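PDB 7DRY: CMP/dCMP-type deaminase domain-containing protein from Aspergillus oryzae RIB40, which probably deaminates a pyrimidine intermediate of riboflavin biosynthesis, using a zinc ion held in a cytidine deaminase fold. Local coordinates for residues I31-E37 against D90-Y96; W82-E88 against T119-K125; V113-I117 against M149-A153. All blocks are in the same frame, centred on the assembly; numbering follows the deposited sequence. Where two conformers were deposited one is given.

Interaction 1: I31-E37 against D90-Y96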
loop_
_atom_site.group_PDB
_atom_site.type_symbol
_atom_site.label_atom_id
_atom_site.label_comp_id
_atom_site.label_asym_id
_atom_site.label_seq_id
_atom_site.Cartn_x
_atom_site.Cartn_y
_atom_site.Cartn_z
ATOM N N ILE A 31 2.186 0.984 5.376
ATOM C CA ILE A 31 3.260 1.555 6.188
ATOM C C ILE A 31 4.458 1.774 5.282
ATOM O O ILE A 31 4.893 0.846 4.592
ATOM C CB ILE A 31 3.645 0.634 7.359
ATOM C CG1 ILE A 31 2.475 0.509 8.343
ATOM C CG2 ILE A 31 4.873 1.190 8.095
ATOM C CD1 ILE A 31 2.669 -0.569 9.417
ATOM N N LEU A 32 4.981 2.991 5.277
ATOM C CA LEU A 32 6.145 3.348 4.476
ATOM C C LEU A 32 7.364 3.399 5.390
ATOM O O LEU A 32 7.329 4.056 6.437
ATOM C CB LEU A 32 5.913 4.704 3.813
ATOM C CG LEU A 32 7.029 5.198 2.886
ATOM C CD1 LEU A 32 7.211 4.238 1.709
ATOM C CD2 LEU A 32 6.692 6.598 2.405
ATOM N N VAL A 33 8.426 2.675 5.013
ATOM C CA VAL A 33 9.597 2.455 5.857
ATOM C C VAL A 33 10.846 2.915 5.112
ATOM O O VAL A 33 10.961 2.710 3.898
ATOM C CB VAL A 33 9.711 0.951 6.191
ATOM C CG1 VAL A 33 10.954 0.652 7.024
ATOM C CG2 VAL A 33 8.443 0.465 6.908
ATOM N N SER A 34 11.789 3.516 5.840
ATOM C CA SER A 34 13.141 3.771 5.339
ATOM C C SER A 34 14.071 2.700 5.900
ATOM O O SER A 34 14.179 2.540 7.122
ATOM C CB SER A 34 13.649 5.157 5.740
ATOM O OG SER A 34 15.043 5.282 5.468
ATOM N N ARG A 35 14.740 1.979 5.009
ATOM C CA ARG A 35 15.514 0.796 5.357
ATOM C C ARG A 35 16.908 0.910 4.754
ATOM O O ARG A 35 17.067 1.346 3.609
ATOM C CB ARG A 35 14.803 -0.448 4.794
ATOM C CG ARG A 35 15.580 -1.744 4.901
ATOM C CD ARG A 35 14.649 -2.924 4.649
ATOM N NE ARG A 35 13.653 -3.042 5.708
ATOM C CZ ARG A 35 12.472 -3.637 5.564
ATOM N NH1 ARG A 35 12.133 -4.186 4.400
ATOM N NH2 ARG A 35 11.630 -3.684 6.587
ATOM N N LYS A 36 17.921 0.491 5.508
ATOM C CA LYS A 36 19.269 0.462 4.957
ATOM C C LYS A 36 19.331 -0.513 3.787
ATOM O O LYS A 36 18.750 -1.599 3.832
ATOM C CB LYS A 36 20.278 0.032 6.029
ATOM C CG LYS A 36 20.548 1.085 7.089
ATOM C CD LYS A 36 21.208 2.321 6.496
ATOM C CE LYS A 36 22.591 2.020 5.949
ATOM N NZ LYS A 36 23.687 2.238 6.939
ATOM N N GLU A 37 20.016 -0.117 2.720
ATOM C CA GLU A 37 20.212 -1.043 1.617
ATOM C C GLU A 37 21.262 -2.078 1.990
ATOM O O GLU A 37 22.165 -1.816 2.785
ATOM C CB GLU A 37 20.619 -0.296 0.347
ATOM C CG GLU A 37 19.409 0.284 -0.376
ATOM C CD GLU A 37 19.721 1.536 -1.156
ATOM O OE1 GLU A 37 18.948 1.868 -2.086
ATOM O OE2 GLU A 37 20.731 2.191 -0.846
ATOM N N ASP A 90 21.978 5.483 0.591
ATOM C CA ASP A 90 22.253 4.206 1.249
ATOM C C ASP A 90 21.018 3.578 1.880
ATOM O O ASP A 90 21.077 2.428 2.325
ATOM C CB ASP A 90 23.330 4.382 2.325
ATOM C CG ASP A 90 24.720 4.531 1.742
ATOM O OD1 ASP A 90 24.860 4.463 0.501
ATOM O OD2 ASP A 90 25.671 4.711 2.529
ATOM N N ARG A 91 19.917 4.312 1.932
ATOM C CA ARG A 91 18.632 3.841 2.417
ATOM C C ARG A 91 17.626 3.851 1.279
ATOM O O ARG A 91 17.728 4.656 0.348
ATOM C CB ARG A 91 18.077 4.719 3.553
ATOM C CG ARG A 91 18.991 4.776 4.759
ATOM C CD ARG A 91 18.394 5.619 5.869
ATOM N NE ARG A 91 17.397 4.825 6.563
ATOM C CZ ARG A 91 17.650 4.102 7.645
ATOM N NH1 ARG A 91 18.864 4.088 8.175
ATOM N NH2 ARG A 91 16.690 3.389 8.190
ATOM N N LYS A 92 16.658 2.947 1.361
ATOM C CA LYS A 92 15.593 2.863 0.378
ATOM C C LYS A 92 14.250 2.946 1.079
ATOM O O LYS A 92 14.110 2.562 2.243
ATOM C CB LYS A 92 15.668 1.559 -0.433
ATOM C CG LYS A 92 15.461 0.282 0.370
ATOM C CD LYS A 92 15.463 -0.922 -0.582
ATOM C CE LYS A 92 15.495 -2.251 0.153
ATOM N NZ LYS A 92 15.663 -3.379 -0.825
ATOM N N LEU A 93 13.261 3.451 0.353
ATOM C CA LEU A 93 11.894 3.504 0.848
ATOM C C LEU A 93 11.170 2.248 0.388
ATOM O O LEU A 93 11.232 1.878 -0.793
ATOM C CB LEU A 93 11.176 4.732 0.297
ATOM C CG LEU A 93 11.623 6.073 0.871
ATOM C CD1 LEU A 93 10.948 7.198 0.098
ATOM C CD2 LEU A 93 11.263 6.157 2.354
ATOM N N VAL A 94 10.511 1.589 1.328
ATOM C CA VAL A 94 9.754 0.373 1.075
ATOM C C VAL A 94 8.362 0.595 1.640
ATOM O O VAL A 94 8.220 1.108 2.755
ATOM C CB VAL A 94 10.428 -0.821 1.776
ATOM C CG1 VAL A 94 9.553 -2.046 1.718
ATOM C CG2 VAL A 94 11.809 -1.078 1.173
ATOM N N MET A 95 7.336 0.222 0.883
ATOM C CA MET A 95 5.965 0.298 1.365
ATOM C C MET A 95 5.397 -1.097 1.574
ATOM O O MET A 95 5.448 -1.940 0.670
ATOM C CB MET A 95 5.073 1.101 0.419
ATOM C CG MET A 95 3.676 1.312 1.003
ATOM S SD MET A 95 2.548 2.214 -0.071
ATOM C CE MET A 95 3.071 3.901 0.263
ATOM N N TYR A 96 4.887 -1.340 2.779
ATOM C CA TYR A 96 4.087 -2.518 3.074
ATOM C C TYR A 96 2.616 -2.147 2.949
ATOM O O TYR A 96 2.200 -1.055 3.346
ATOM C CB TYR A 96 4.354 -2.994 4.502
ATOM C CG TYR A 96 5.730 -3.571 4.704
ATOM C CD1 TYR A 96 6.813 -2.754 5.058
ATOM C CD2 TYR A 96 5.960 -4.936 4.554
ATOM C CE1 TYR A 96 8.084 -3.292 5.240
ATOM C CE2 TYR A 96 7.226 -5.478 4.726
ATOM C CZ TYR A 96 8.280 -4.658 5.081
ATOM O OH TYR A 96 9.525 -5.193 5.261
HETATM O O HOH W 1 25.449 4.390 5.196
#
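The side chains of Arg35 and Tyr96 cross at about a right angle, guanidinium and ring planes 71° apart, with the guanidinium at the hydroxyl edge of the ring. The guanidinium approaches end-on, NH1 and NH2 of Arg35 both donating to Tyr96 OH, each at 2.9 Å. The hydroxyl oxygen lies in the guanidinium plane, and its lines to the two N-H groups are bent, as expected when a single atom is shared by both. CG of Arg35 is anti to the backbone N (chi1 172°), and a turn at chi3 brings the guanidinium over to the neighbouring strand. Asp45 forms a salt bridge with the same guanidinium, and His5 bonds to the hydroxyl. Val33 CG2 also meets the ring at its edge, 4.1 Å from Tyr96 CD1.

The backbones beneath are adjacent antiparallel strands of the central sheet of the cytidine deaminase fold. Ile31 with Tyr96, Val33 with Val94 and Arg35 with Lys92 are hydrogen-bonded pairs, each closed by two N-H...O bonds. Helix 5-16 packs against the face bearing Ile31 and Tyr96. On the opposite face Leu32 CD1 reaches across to Met95 CB at 4.0 Å.

Toward the start of strand 91-97, Arg91 grips Ser34 side-on. Its NE gives a short, nearly straight bond of 2.6 Å to Ser34 OG, in the guanidinium plane, whereas NH2 reaches Ser34 O at 2.9 Å from well above the carbonyl plane. NH2 is also bound to Asp44 O. Lys36 folds back beside this group, its CD 3.4 Å from Arg91 NH1, and Glu37 N closes the strand end with a 2.8 Å bond to Asp90 O.

Interaction 2: W82-E88 against T119-K125; sequences WEVLPSE and TRQGDRK
Arg124 NH1 bonds to Leu85 O at 2.6 Å, a short contact bent to 132° at the hydrogen, with the acceptor tilted out of the guanidinium plane. Glu83 O sits over the centre of the same guanidinium, 3.3 Å from Arg124 CZ, where it would probably stabilise the positive charge without being hydrogen-bonded. A bend at chi2 (-91°) turns the arginine chain along the 82-88 backbone toward these carbonyls. Farther along, Ser87 OG accepts a nearly straight bond of 2.9 Å from Lys125 N, and Lys125 NZ reaches Glu88 O at 2.8 Å from above the carbonyl plane. The ammonium is also bonded to Arg91 O.

Two waters join the loops, one donating to both Trp82 O and Thr119 O, the other lying between Ser87 OG and Asp123 O.

Outside this polar network, Trp82 and Gln121 stack across each other, ring and amide planes 24° apart. Gln121 CB makes a CH-pi contact 3.7 Å from the centroid of the six-membered ring, while NE2 lies over the five-membered ring, 3.3 Å from Trp82 CD1; its hydrogen-bond partner is Arg118 O. Glu83 CG covers the opposite indole face. Arg124 CG comes to the ring edge, and deeper in the protein Leu85 CD1 packs on Thr119 CG2 at 3.6 Å.

The residues from Gln121 to Arg124 form a type II' beta turn with Gly122 at its second position, and the contact as a whole joins two helix-to-strand connections at the surface of an alpha/beta deaminase fold.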
loop_
_atom_site.group_PDB
_atom_site.type_symbol
_atom_site.label_atom_id
_atom_site.label_comp_id
_atom_site.label_asym_id
_atom_site.label_seq_id
_atom_site.Cartn_x
_atom_site.Cartn_y
_atom_site.Cartn_z
ATOM N N TRP A 82 6.416 13.642 -3.881
ATOM C CA TRP A 82 7.724 13.207 -4.350
ATOM C C TRP A 82 8.825 14.183 -3.958
ATOM O O TRP A 82 9.966 13.771 -3.726
ATOM C CB TRP A 82 7.692 13.018 -5.869
ATOM C CG TRP A 82 7.667 14.291 -6.710
ATOM C CD1 TRP A 82 6.564 14.938 -7.211
ATOM C CD2 TRP A 82 8.804 15.030 -7.174
ATOM N NE1 TRP A 82 6.953 16.041 -7.949
ATOM C CE2 TRP A 82 8.322 16.117 -7.936
ATOM C CE3 TRP A 82 10.186 14.882 -7.012
ATOM C CZ2 TRP A 82 9.174 17.048 -8.528
ATOM C CZ3 TRP A 82 11.026 15.806 -7.600
ATOM C CH2 TRP A 82 10.518 16.873 -8.348
ATOM N N GLU A 83 8.508 15.481 -3.873
ATOM C CA GLU A 83 9.532 16.485 -3.607
ATOM C C GLU A 83 10.058 16.419 -2.181
ATOM O O GLU A 83 11.144 16.948 -1.911
ATOM C CB GLU A 83 8.961 17.890 -3.813
ATOM C CG GLU A 83 8.428 18.176 -5.202
ATOM C CD GLU A 83 7.808 19.564 -5.310
ATOM O OE1 GLU A 83 7.833 20.319 -4.317
ATOM O OE2 GLU A 83 7.273 19.882 -6.389
ATOM N N VAL A 84 9.317 15.800 -1.267
ATOM C CA VAL A 84 9.629 15.852 0.157
ATOM C C VAL A 84 9.918 14.492 0.774
ATOM O O VAL A 84 10.403 14.444 1.915
ATOM C CB VAL A 84 8.538 16.581 0.972
ATOM C CG1 VAL A 84 8.454 18.051 0.558
ATOM C CG2 VAL A 84 7.200 15.887 0.806
ATOM N N LEU A 85 9.619 13.388 0.092
ATOM C CA LEU A 85 9.929 12.086 0.664
ATOM C C LEU A 85 11.442 11.933 0.816
ATOM O O LEU A 85 12.219 12.482 0.020
ATOM C CB LEU A 85 9.407 10.970 -0.230
ATOM C CG LEU A 85 7.897 10.758 -0.143
ATOM C CD1 LEU A 85 7.446 9.869 -1.306
ATOM C CD2 LEU A 85 7.493 10.171 1.206
ATOM N N PRO A 86 11.889 11.178 1.821
ATOM C CA PRO A 86 13.335 10.991 2.014
ATOM C C PRO A 86 13.993 10.386 0.785
ATOM O O PRO A 86 13.414 9.543 0.094
ATOM C CB PRO A 86 13.410 10.020 3.198
ATOM C CG PRO A 86 12.127 10.170 3.904
ATOM C CD PRO A 86 11.099 10.493 2.857
ATOM N N SER A 87 15.234 10.814 0.539
ATOM C CA SER A 87 16.023 10.306 -0.577
ATOM C C SER A 87 17.483 10.388 -0.130
ATOM O O SER A 87 18.195 11.345 -0.436
ATOM C CB SER A 87 15.771 11.111 -1.846
ATOM O OG SER A 87 16.359 10.472 -2.969
ATOM N N GLU A 88 17.940 9.329 0.536
ATOM C CA GLU A 88 19.330 9.157 0.915
ATOM C C GLU A 88 19.880 7.928 0.202
ATOM O O GLU A 88 19.231 6.874 0.212
ATOM C CB GLU A 88 19.440 8.968 2.435
ATOM C CG GLU A 88 18.524 9.885 3.235
ATOM C CD GLU A 88 18.191 9.329 4.606
ATOM O OE1 GLU A 88 16.991 9.094 4.883
ATOM O OE2 GLU A 88 19.132 9.121 5.404
ATOM N N THR A 119 6.538 8.943 -7.222
ATOM C CA THR A 119 7.495 9.373 -6.205
ATOM C C THR A 119 8.925 9.385 -6.728
ATOM O O THR A 119 9.785 10.035 -6.124
ATOM C CB THR A 119 7.415 8.514 -4.934
ATOM O OG1 THR A 119 7.793 7.159 -5.221
ATOM C CG2 THR A 119 6.004 8.544 -4.359
ATOM N N ARG A 120 9.201 8.703 -7.838
ATOM C CA ARG A 120 10.551 8.685 -8.397
ATOM C C ARG A 120 10.607 9.765 -9.473
ATOM O O ARG A 120 10.208 9.554 -10.618
ATOM C CB ARG A 120 10.859 7.299 -8.947
ATOM C CG ARG A 120 12.102 7.174 -9.800
ATOM C CD ARG A 120 12.442 5.701 -9.989
ATOM N NE ARG A 120 13.856 5.461 -10.245
ATOM C CZ ARG A 120 14.315 4.549 -11.098
ATOM N NH1 ARG A 120 13.470 3.771 -11.765
ATOM N NH2 ARG A 120 15.621 4.401 -11.272
ATOM N N GLN A 121 11.085 10.948 -9.091
ATOM C CA GLN A 121 11.212 12.073 -10.012
ATOM C C GLN A 121 12.426 12.897 -9.624
ATOM O O GLN A 121 12.818 12.938 -8.457
ATOM C CB GLN A 121 9.990 13.000 -9.978
ATOM C CG GLN A 121 8.732 12.423 -10.579
ATOM C CD GLN A 121 7.649 13.467 -10.737
ATOM O OE1 GLN A 121 7.824 14.461 -11.447
ATOM N NE2 GLN A 121 6.530 13.258 -10.070
ATOM N N GLY A 122 13.014 13.558 -10.622
ATOM C CA GLY A 122 14.134 14.445 -10.357
ATOM C C GLY A 122 15.268 13.716 -9.673
ATOM O O GLY A 122 15.662 12.614 -10.069
ATOM N N ASP A 123 15.792 14.327 -8.613
ATOM C CA ASP A 123 16.873 13.750 -7.826
ATOM C C ASP A 123 16.370 12.886 -6.676
ATOM O O ASP A 123 17.147 12.563 -5.768
ATOM C CB ASP A 123 17.781 14.858 -7.290
ATOM C CG ASP A 123 17.032 15.860 -6.431
ATOM O OD1 ASP A 123 15.789 15.933 -6.543
ATOM O OD2 ASP A 123 17.687 16.572 -5.642
ATOM N N ARG A 124 15.097 12.502 -6.688
ATOM C CA ARG A 124 14.485 11.772 -5.588
ATOM C C ARG A 124 14.280 10.316 -5.985
ATOM O O ARG A 124 13.661 10.029 -7.016
ATOM C CB ARG A 124 13.142 12.399 -5.211
ATOM C CG ARG A 124 13.245 13.829 -4.685
ATOM C CD ARG A 124 13.399 13.846 -3.170
ATOM N NE ARG A 124 13.836 15.150 -2.682
ATOM C CZ ARG A 124 13.990 15.455 -1.398
ATOM N NH1 ARG A 124 13.743 14.545 -0.464
ATOM N NH2 ARG A 124 14.395 16.669 -1.048
ATOM N N LYS A 125 14.780 9.400 -5.152
ATOM C CA LYS A 125 14.713 7.978 -5.475
ATOM C C LYS A 125 13.285 7.446 -5.483
ATOM O O LYS A 125 12.970 6.529 -6.252
ATOM C CB LYS A 125 15.537 7.179 -4.467
ATOM C CG LYS A 125 16.989 7.538 -4.488
ATOM C CD LYS A 125 17.843 6.407 -3.972
ATOM C CE LYS A 125 17.813 6.342 -2.470
ATOM N NZ LYS A 125 18.701 5.247 -1.976
HETATM O O HOH W 2 10.248 10.987 -3.670
HETATM O O HOH W 3 19.021 10.774 -4.028
#

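Interaction 3: V113-I117 against M149-A153; sequences VQRII and MLTAA
Val113 points into the groove between helices 112-117 and 145-152, where its two methyls meet Met149 and Leu150. From CB, directed at the opposing helix, CG1 departs anti to the backbone N (chi1 166°) and meets Met149 CB at 3.6 Å and Leu150 CD2 at 3.8 Å. The second branch, CG2, is anti to the carbonyl carbon and settles at 4.1 Å from Leu150 CG. The leucine is therefore touched by both branches, and the methionine by one.

One turn later Ile117 extends the same ridge. Its CG1 lies 3.7 Å from Ala153 CB, and at the tip CD1 is 3.6 Å from that methyl and also touches Met149 O. Ile116 adds a looser touch, its CG2 to Leu150 CD2 at 4.2 Å, and also packs on Ile127 and Ile130 of the sheet. Leu150 also packs on Ile130, so that both helices rest on the same strand.

At the other margin Gln114 crosses Met149 obliquely. A bend at chi2 (87°) turns the amide toward the thioether, leaving Gln114 NE2 3.7 Å from Met149 SD; this is van der Waals contact, and the amide nitrogen makes a weak hydrogen bond to Gly103 O. No hydrogen bond links the two helical segments.

Val113 directly follows the zinc ligand Cys112, and its backbone bonds to that of Cys102, another ligand. In the cytidine deaminase fold the helix carrying a zinc-binding cysteine at its start packs on the sheet; here helix 145-152 lies beside it, adjoining the zinc site without being part of it.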
loop_
_atom_site.group_PDB
_atom_site.type_symbol
_atom_site.label_atom_id
_atom_site.label_comp_id
_atom_site.label_asym_id
_atom_site.label_seq_id
_atom_site.Cartn_x
_atom_site.Cartn_y
_atom_site.Cartn_z
ATOM N N VAL A 113 -0.720 2.471 -7.865
ATOM C CA VAL A 113 0.576 2.204 -8.485
ATOM C C VAL A 113 1.126 3.464 -9.139
ATOM O O VAL A 113 2.329 3.749 -9.064
ATOM C CB VAL A 113 0.485 1.019 -9.465
ATOM C CG1 VAL A 113 1.724 0.951 -10.345
ATOM C CG2 VAL A 113 0.321 -0.279 -8.701
ATOM N N GLN A 114 0.251 4.256 -9.762
ATOM C CA GLN A 114 0.698 5.498 -10.381
ATOM C C GLN A 114 1.149 6.510 -9.333
ATOM O O GLN A 114 2.124 7.240 -9.555
ATOM C CB GLN A 114 -0.415 6.057 -11.266
ATOM C CG GLN A 114 -0.650 5.266 -12.571
ATOM C CD GLN A 114 -1.622 4.095 -12.415
ATOM O OE1 GLN A 114 -1.731 3.494 -11.350
ATOM N NE2 GLN A 114 -2.333 3.768 -13.494
ATOM N N ARG A 115 0.456 6.571 -8.186
ATOM C CA ARG A 115 0.915 7.414 -7.080
ATOM C C ARG A 115 2.289 6.974 -6.589
ATOM O O ARG A 115 3.128 7.810 -6.232
ATOM C CB ARG A 115 -0.077 7.378 -5.912
ATOM C CG ARG A 115 -1.446 7.931 -6.222
ATOM C CD ARG A 115 -2.340 7.869 -4.971
ATOM N NE ARG A 115 -3.722 8.002 -5.385
ATOM C CZ ARG A 115 -4.332 9.161 -5.609
ATOM N NH1 ARG A 115 -5.586 9.171 -6.037
ATOM N NH2 ARG A 115 -3.703 10.303 -5.378
ATOM N N ILE A 116 2.534 5.661 -6.567
ATOM C CA ILE A 116 3.827 5.138 -6.133
ATOM C C ILE A 116 4.910 5.457 -7.162
ATOM O O ILE A 116 6.006 5.916 -6.817
ATOM C CB ILE A 116 3.711 3.628 -5.867
ATOM C CG1 ILE A 116 2.870 3.365 -4.621
ATOM C CG2 ILE A 116 5.097 2.983 -5.760
ATOM C CD1 ILE A 116 2.350 1.940 -4.558
ATOM N N ILE A 117 4.619 5.223 -8.445
ATOM C CA ILE A 117 5.611 5.443 -9.494
ATOM C C ILE A 117 6.044 6.902 -9.542
ATOM O O ILE A 117 7.220 7.210 -9.782
ATOM C CB ILE A 117 5.068 4.962 -10.853
ATOM C CG1 ILE A 117 5.002 3.434 -10.874
ATOM C CG2 ILE A 117 5.917 5.505 -12.010
ATOM C CD1 ILE A 117 4.228 2.891 -12.051
ATOM N N MET A 149 2.627 -2.929 -13.828
ATOM C CA MET A 149 3.084 -1.549 -13.955
ATOM C C MET A 149 4.281 -1.264 -13.055
ATOM O O MET A 149 5.188 -0.518 -13.443
ATOM C CB MET A 149 1.946 -0.584 -13.641
ATOM C CG MET A 149 1.122 -0.204 -14.840
ATOM S SD MET A 149 -0.274 0.805 -14.343
ATOM C CE MET A 149 -1.338 -0.460 -13.736
ATOM N N LEU A 150 4.295 -1.830 -11.847
ATOM C CA LEU A 150 5.456 -1.658 -10.976
ATOM C C LEU A 150 6.708 -2.213 -11.638
ATOM O O LEU A 150 7.745 -1.540 -11.701
ATOM C CB LEU A 150 5.213 -2.345 -9.632
ATOM C CG LEU A 150 4.149 -1.708 -8.737
ATOM C CD1 LEU A 150 3.859 -2.617 -7.556
ATOM C CD2 LEU A 150 4.589 -0.320 -8.262
ATOM N N THR A 151 6.620 -3.441 -12.154
ATOM C CA THR A 151 7.759 -4.047 -12.833
ATOM C C THR A 151 8.220 -3.177 -13.994
ATOM O O THR A 151 9.417 -2.911 -14.148
ATOM C CB THR A 151 7.384 -5.445 -13.320
ATOM O OG1 THR A 151 7.039 -6.262 -12.192
ATOM C CG2 THR A 151 8.553 -6.084 -14.070
ATOM N N ALA A 152 7.271 -2.698 -14.805
ATOM C CA ALA A 152 7.620 -1.862 -15.950
ATOM C C ALA A 152 8.330 -0.584 -15.522
ATOM O O ALA A 152 9.139 -0.041 -16.283
ATOM C CB ALA A 152 6.363 -1.526 -16.751
ATOM N N ALA A 153 8.046 -0.093 -14.317
ATOM C CA ALA A 153 8.638 1.142 -13.820
ATOM C C ALA A 153 9.895 0.910 -12.994
ATOM O O ALA A 153 10.442 1.869 -12.438
ATOM C CB ALA A 153 7.613 1.918 -12.981
#

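Overall arrangement
Interactions 1 and 2 adjoin directly, with centres 13 Å apart, the joint being Lys125 NZ to Arg91 O, 2.6 Å; the same ammonium forms a longer, weak ion pair with Glu37 OE1 at 3.4 Å, while Leu32 CD2 packs on Leu85 CD2 at 3.9 Å. Interaction 3 is about 15 Å from interaction 2, between centres, and touches it where Arg120 NH1 packs 3.6 Å from Ala153 O. It is also the nearest to the metal, with the Val113 side chain about 7 Å from the zinc ion bound by His61, Cys102 and Cys112. In interaction 1, the Met95 side chain is about 9 Å from the zinc and about 4 Å from that of Glu63.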